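Local atomic coordinates of acRAF (Thiomonas intermedia, PDB entry 4LOW), a protein that acts as a RuBisCO assembly factor of the alpha-carboxysome and belongs to the pterin-4a-carbinolamine dehydratase family, although whether it has that enzymatic activity is uncertain. Residues A32-L37 / Q49-G54; I60-A65 / A76-V81. All coordinates share one frame; numbering follows the deposited sequence.

Contact 1. Residues A32-L37 / Q49-G54; sequences AFLDAL and QNINFG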
loop_
_atom_site.group_PDB
_atom_site.type_symbol
_atom_site.label_atom_id
_atom_site.label_comp_id
_atom_site.label_asym_id
_atom_site.label_seq_id
_atom_site.Cartn_x
_atom_site.Cartn_y
_atom_site.Cartn_z
ATOM N N ALA A 32 -7.256 9.863 -0.158
ATOM C CA ALA A 32 -7.093 10.826 -1.259
ATOM C C ALA A 32 -5.641 10.821 -1.696
ATOM O O ALA A 32 -5.368 10.835 -2.889
ATOM C CB ALA A 32 -7.510 12.205 -0.800
ATOM N N PHE A 33 -4.711 10.757 -0.757
ATOM C CA PHE A 33 -3.286 10.717 -1.121
ATOM C C PHE A 33 -2.963 9.422 -1.899
ATOM O O PHE A 33 -2.274 9.460 -2.913
ATOM C CB PHE A 33 -2.460 10.837 0.153
ATOM C CG PHE A 33 -0.991 10.676 -0.076
ATOM C CD1 PHE A 33 -0.241 11.696 -0.661
ATOM C CD2 PHE A 33 -0.333 9.566 0.393
ATOM C CE1 PHE A 33 1.145 11.600 -0.777
ATOM C CE2 PHE A 33 1.061 9.479 0.293
ATOM C CZ PHE A 33 1.787 10.507 -0.288
ATOM N N LEU A 34 -3.470 8.268 -1.420
ATOM C CA LEU A 34 -3.232 7.010 -2.127
ATOM C C LEU A 34 -3.794 7.021 -3.551
ATOM O O LEU A 34 -3.142 6.544 -4.498
ATOM C CB LEU A 34 -3.746 5.787 -1.358
ATOM C CG LEU A 34 -2.989 5.478 -0.075
ATOM C CD1 LEU A 34 -3.824 4.561 0.804
ATOM C CD2 LEU A 34 -1.664 4.738 -0.388
ATOM N N ASP A 35 -5.019 7.547 -3.718
ATOM C CA ASP A 35 -5.573 7.626 -5.069
ATOM C C ASP A 35 -4.761 8.575 -5.963
ATOM O O ASP A 35 -4.534 8.283 -7.152
ATOM C CB ASP A 35 -7.027 8.061 -4.986
ATOM C CG ASP A 35 -7.940 6.971 -4.469
ATOM O OD1 ASP A 35 -7.812 5.815 -4.931
ATOM O OD2 ASP A 35 -8.890 7.300 -3.729
ATOM N N ALA A 36 -4.273 9.694 -5.388
ATOM C CA ALA A 36 -3.458 10.629 -6.171
ATOM C C ALA A 36 -2.082 10.009 -6.525
ATOM O O ALA A 36 -1.548 10.191 -7.631
ATOM C CB ALA A 36 -3.262 11.935 -5.414
ATOM N N LEU A 37 -1.535 9.199 -5.642
ATOM C CA LEU A 37 -0.266 8.533 -5.870
ATOM C C LEU A 37 -0.422 7.543 -7.012
ATOM O O LEU A 37 0.498 7.455 -7.870
ATOM C CB LEU A 37 0.176 7.890 -4.531
ATOM C CG LEU A 37 1.457 7.059 -4.495
ATOM C CD1 LEU A 37 2.712 7.890 -4.874
ATOM C CD2 LEU A 37 1.685 6.470 -3.123
ATOM N N GLN A 49 9.021 1.105 -5.496
ATOM C CA GLN A 49 9.384 -0.273 -5.187
ATOM C C GLN A 49 8.277 -0.869 -4.288
ATOM O O GLN A 49 7.839 -2.009 -4.495
ATOM C CB GLN A 49 10.737 -0.309 -4.477
ATOM C CG GLN A 49 11.171 -1.712 -4.043
ATOM C CD GLN A 49 12.451 -1.689 -3.280
ATOM O OE1 GLN A 49 13.317 -0.832 -3.490
ATOM N NE2 GLN A 49 12.614 -2.671 -2.416
ATOM N N ASN A 50 7.801 -0.079 -3.312
ATOM C CA ASN A 50 6.768 -0.578 -2.433
ATOM C C ASN A 50 6.040 0.569 -1.783
ATOM O O ASN A 50 6.648 1.606 -1.500
ATOM C CB ASN A 50 7.403 -1.417 -1.306
ATOM C CG ASN A 50 6.403 -2.044 -0.368
ATOM O OD1 ASN A 50 6.084 -1.431 0.660
ATOM N ND2 ASN A 50 5.871 -3.209 -0.675
ATOM N N ILE A 51 4.727 0.417 -1.590
ATOM C CA ILE A 51 3.863 1.359 -0.877
ATOM C C ILE A 51 3.235 0.553 0.235
ATOM O O ILE A 51 2.653 -0.507 -0.008
ATOM C CB ILE A 51 2.809 1.967 -1.798
ATOM C CG1 ILE A 51 3.454 2.838 -2.864
ATOM C CG2 ILE A 51 1.817 2.830 -0.983
ATOM C CD1 ILE A 51 2.572 3.154 -3.997
ATOM N N ASN A 52 3.345 1.015 1.473
ATOM C CA ASN A 52 2.983 0.269 2.652
ATOM C C ASN A 52 2.126 1.131 3.531
ATOM O O ASN A 52 2.650 2.138 4.018
ATOM C CB ASN A 52 4.332 -0.123 3.307
ATOM C CG ASN A 52 4.287 -0.650 4.690
ATOM O OD1 ASN A 52 3.303 -1.228 5.118
ATOM N ND2 ASN A 52 5.441 -0.581 5.364
ATOM N N PHE A 53 0.842 0.798 3.727
ATOM C CA PHE A 53 -0.048 1.726 4.374
ATOM C C PHE A 53 -0.975 1.129 5.352
ATOM O O PHE A 53 -1.285 -0.057 5.318
ATOM C CB PHE A 53 -0.858 2.483 3.276
ATOM C CG PHE A 53 -1.832 1.645 2.472
ATOM C CD1 PHE A 53 -1.431 1.013 1.305
ATOM C CD2 PHE A 53 -3.180 1.616 2.811
ATOM C CE1 PHE A 53 -2.348 0.277 0.558
ATOM C CE2 PHE A 53 -4.102 0.922 2.040
ATOM C CZ PHE A 53 -3.682 0.246 0.934
ATOM N N GLY A 54 -1.498 2.006 6.195
ATOM C CA GLY A 54 -2.580 1.738 7.128
ATOM C C GLY A 54 -3.670 2.765 6.911
ATOM O O GLY A 54 -3.803 3.345 5.827
#
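Asn50 ND2, hydrogen-bonded to Asn52 OD1 and to Tyr57 OH, both of the second subunit, pins the outer edge of strand 50-53, whose Ile51 and Phe53 pack against Leu34 and Leu37 of helix 27-44. The contact belongs to the alpha+beta fold of the pterin-4a-carbinolamine dehydratase family, in which two helices pack on one antiparallel sheet. Within the chain strand 50-53 is an outermost strand, but Ile51, Asn52 and Phe53 pair with an antiparallel strand of the second subunit, which carries the sheet across the interface. The segments run nearly antiparallel, at 168°, with their axes 11.6 Å apart, a spacing bridged by side chains alone.

Leu34 uses both of its methyl branches. CD1 sits over one face of the Phe53 ring as a CH-pi contact, 3.9 Å from the ring centroid and 20° off the normal, displaced toward the rim so that Phe53 CD2 is its nearest ring atom at 3.6 Å. Leu34 CD2 touches both strand residues, Ile51 CG2 at 4.0 Å and Phe53 CD1 at 4.1 Å, with the leucine and isoleucine side chains lying alongside each other and pointing opposite ways. Ile51 is thereby divided between the two leucines: its other branch, through CG1, stands anti to the carbonyl carbon (chi1 -66°) and carries CD1 to Leu37, one turn further along the helix. Leu37 and Val81 of helix 72-84 also touch, which links this layer to the second helix. The apolar side chains of the strand follow the helix for about one turn, from the Phe53 ring to the end of Ile51, where Leu37 CD2 meets Ile51 CD1 tip to tip at 3.5 Å.

Contact 2. Residues I60-A65 / A76-V81; sequences ITLDAA and AFAARV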
loop_
_atom_site.group_PDB
_atom_site.type_symbol
_atom_site.label_atom_id
_atom_site.label_comp_id
_atom_site.label_asym_id
_atom_site.label_seq_id
_atom_site.Cartn_x
_atom_site.Cartn_y
_atom_site.Cartn_z
ATOM N N ILE A 60 6.513 5.011 1.699
ATOM C CA ILE A 60 6.869 4.798 0.306
ATOM C C ILE A 60 8.353 4.559 0.157
ATOM O O ILE A 60 9.173 5.264 0.745
ATOM C CB ILE A 60 6.459 6.051 -0.484
ATOM C CG1 ILE A 60 4.953 6.311 -0.299
ATOM C CG2 ILE A 60 6.831 5.897 -1.982
ATOM C CD1 ILE A 60 4.472 7.590 -0.886
ATOM N N THR A 61 8.708 3.563 -0.665
ATOM C CA THR A 61 10.089 3.231 -0.952
ATOM C C THR A 61 10.328 3.367 -2.435
ATOM O O THR A 61 9.602 2.748 -3.218
ATOM C CB THR A 61 10.372 1.781 -0.526
ATOM O OG1 THR A 61 10.056 1.662 0.849
ATOM C CG2 THR A 61 11.823 1.406 -0.724
ATOM N N LEU A 62 11.342 4.152 -2.837
ATOM C CA LEU A 62 11.655 4.331 -4.248
ATOM C C LEU A 62 13.005 3.700 -4.488
ATOM O O LEU A 62 13.933 3.916 -3.710
ATOM C CB LEU A 62 11.748 5.828 -4.607
ATOM C CG LEU A 62 10.558 6.673 -4.223
ATOM C CD1 LEU A 62 10.781 8.157 -4.561
ATOM C CD2 LEU A 62 9.243 6.164 -4.828
ATOM N N ASP A 63 13.135 2.942 -5.584
ATOM C CA ASP A 63 14.402 2.291 -5.885
ATOM C C ASP A 63 15.100 2.988 -6.992
ATOM O O ASP A 63 14.470 3.747 -7.729
ATOM C CB ASP A 63 14.226 0.784 -6.181
ATOM C CG ASP A 63 13.241 0.379 -7.256
ATOM O OD1 ASP A 63 12.433 1.227 -7.673
ATOM O OD2 ASP A 63 13.212 -0.826 -7.609
ATOM N N ALA A 64 16.424 2.735 -7.095
ATOM C CA ALA A 64 17.306 3.280 -8.100
ATOM C C ALA A 64 16.945 2.666 -9.448
ATOM O O ALA A 64 16.778 1.442 -9.545
ATOM C CB ALA A 64 18.751 2.962 -7.736
ATOM N N ALA A 65 16.783 3.527 -10.473
ATOM C CA ALA A 65 16.383 3.167 -11.837
ATOM C C ALA A 65 17.340 2.198 -12.531
ATOM O O ALA A 65 18.551 2.376 -12.463
ATOM C CB ALA A 65 16.200 4.422 -12.678
ATOM N N ALA A 76 12.846 13.565 -8.576
ATOM C CA ALA A 76 11.715 14.367 -9.083
ATOM C C ALA A 76 10.388 13.678 -8.771
ATOM O O ALA A 76 9.407 14.351 -8.435
ATOM C CB ALA A 76 11.858 14.600 -10.580
ATOM N N PHE A 77 10.378 12.332 -8.817
ATOM C CA PHE A 77 9.166 11.591 -8.450
ATOM C C PHE A 77 8.829 11.827 -6.975
ATOM O O PHE A 77 7.702 12.169 -6.623
ATOM C CB PHE A 77 9.358 10.088 -8.743
ATOM C CG PHE A 77 8.094 9.284 -8.528
ATOM C CD1 PHE A 77 7.797 8.751 -7.284
ATOM C CD2 PHE A 77 7.191 9.094 -9.566
ATOM C CE1 PHE A 77 6.609 8.028 -7.075
ATOM C CE2 PHE A 77 6.016 8.347 -9.367
ATOM C CZ PHE A 77 5.721 7.848 -8.121
ATOM N N ALA A 78 9.861 11.742 -6.125
ATOM C CA ALA A 78 9.711 12.003 -4.707
ATOM C C ALA A 78 9.131 13.399 -4.443
ATOM O O ALA A 78 8.227 13.557 -3.621
ATOM C CB ALA A 78 11.048 11.824 -4.007
ATOM N N ALA A 79 9.610 14.423 -5.158
ATOM C CA ALA A 79 9.098 15.766 -4.962
ATOM C C ALA A 79 7.637 15.890 -5.428
ATOM O O ALA A 79 6.869 16.625 -4.833
ATOM C CB ALA A 79 9.969 16.765 -5.723
ATOM N N ARG A 80 7.250 15.201 -6.484
ATOM C CA ARG A 80 5.839 15.274 -6.873
ATOM C C ARG A 80 4.971 14.558 -5.819
ATOM O O ARG A 80 3.881 15.066 -5.488
ATOM C CB ARG A 80 5.615 14.742 -8.278
ATOM C CG ARG A 80 6.129 15.710 -9.351
ATOM C CD ARG A 80 6.353 15.006 -10.657
ATOM N NE ARG A 80 5.118 14.837 -11.407
ATOM C CZ ARG A 80 5.080 14.458 -12.678
ATOM N NH1 ARG A 80 6.207 14.234 -13.346
ATOM N NH2 ARG A 80 3.921 14.314 -13.296
ATOM N N VAL A 81 5.482 13.436 -5.211
ATOM C CA VAL A 81 4.732 12.779 -4.128
ATOM C C VAL A 81 4.560 13.775 -2.974
ATOM O O VAL A 81 3.440 13.939 -2.458
ATOM C CB VAL A 81 5.447 11.535 -3.649
ATOM C CG1 VAL A 81 4.785 10.977 -2.392
ATOM C CG2 VAL A 81 5.478 10.479 -4.727
#
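This is an apolar helix-on-sheet contact in the buried interior of the chain, where Ile60 and Leu62 of strand 57-63 meet Phe77, Ala78 and Val81 of helix 72-84. The two segments run roughly antiparallel, at 160°, with 10.3 Å between their axes. Leu62 is the central piece. Its CG lies anti to the carbonyl carbon (chi1 -53°), and the two methyls beyond part company: CD1 presses on Ala78 CB at 3.7 Å, while CD2 approaches Phe77 CD1 at 3.8 Å, reaching the ring at a slant. Ala78, with only a methyl for a side chain, is consistent with the close approach here, 7.9 Å from Leu62 CA to Ala78 CA. In the dehydratase-like fold this helix lies on the inner strand 57-63, which is hydrogen-bonded to strand 17-23 through Lys20 and Leu18. With an alanine in place of Leu62, a gap would probably open between strand and helix, leaving Ala78 CB and one side of the Phe77 ring without their leucine partner. One helical turn beyond Phe77, Val81 CG1 and Ile60 CD1 meet end to end at 3.7 Å.

After strands 10-12 and 17-23 the chain forms helix 27-44, which opens contact 1; this closes when the chain turns back after 11 intervening residues and enters strand 50-53. The next strand, 57-63, opens contact 2, which closes on helix 72-84 after a ten-residue connection. The two loops lie in series, neither nested nor crossed, their centres about 12 Å apart. Strands 50-53 and 57-63 are antiparallel neighbours, with a probable hydrogen bond of 3.0 Å from Thr61 N to Asn50 O within a classic beta bulge in which Gln49 and Asn50 both face Thr61. The helices also meet, since Phe33 packs on Val81. Contact 1 thus seats helix 27-44 on the edge strand, contact 2 helix 72-84 on its inner neighbour.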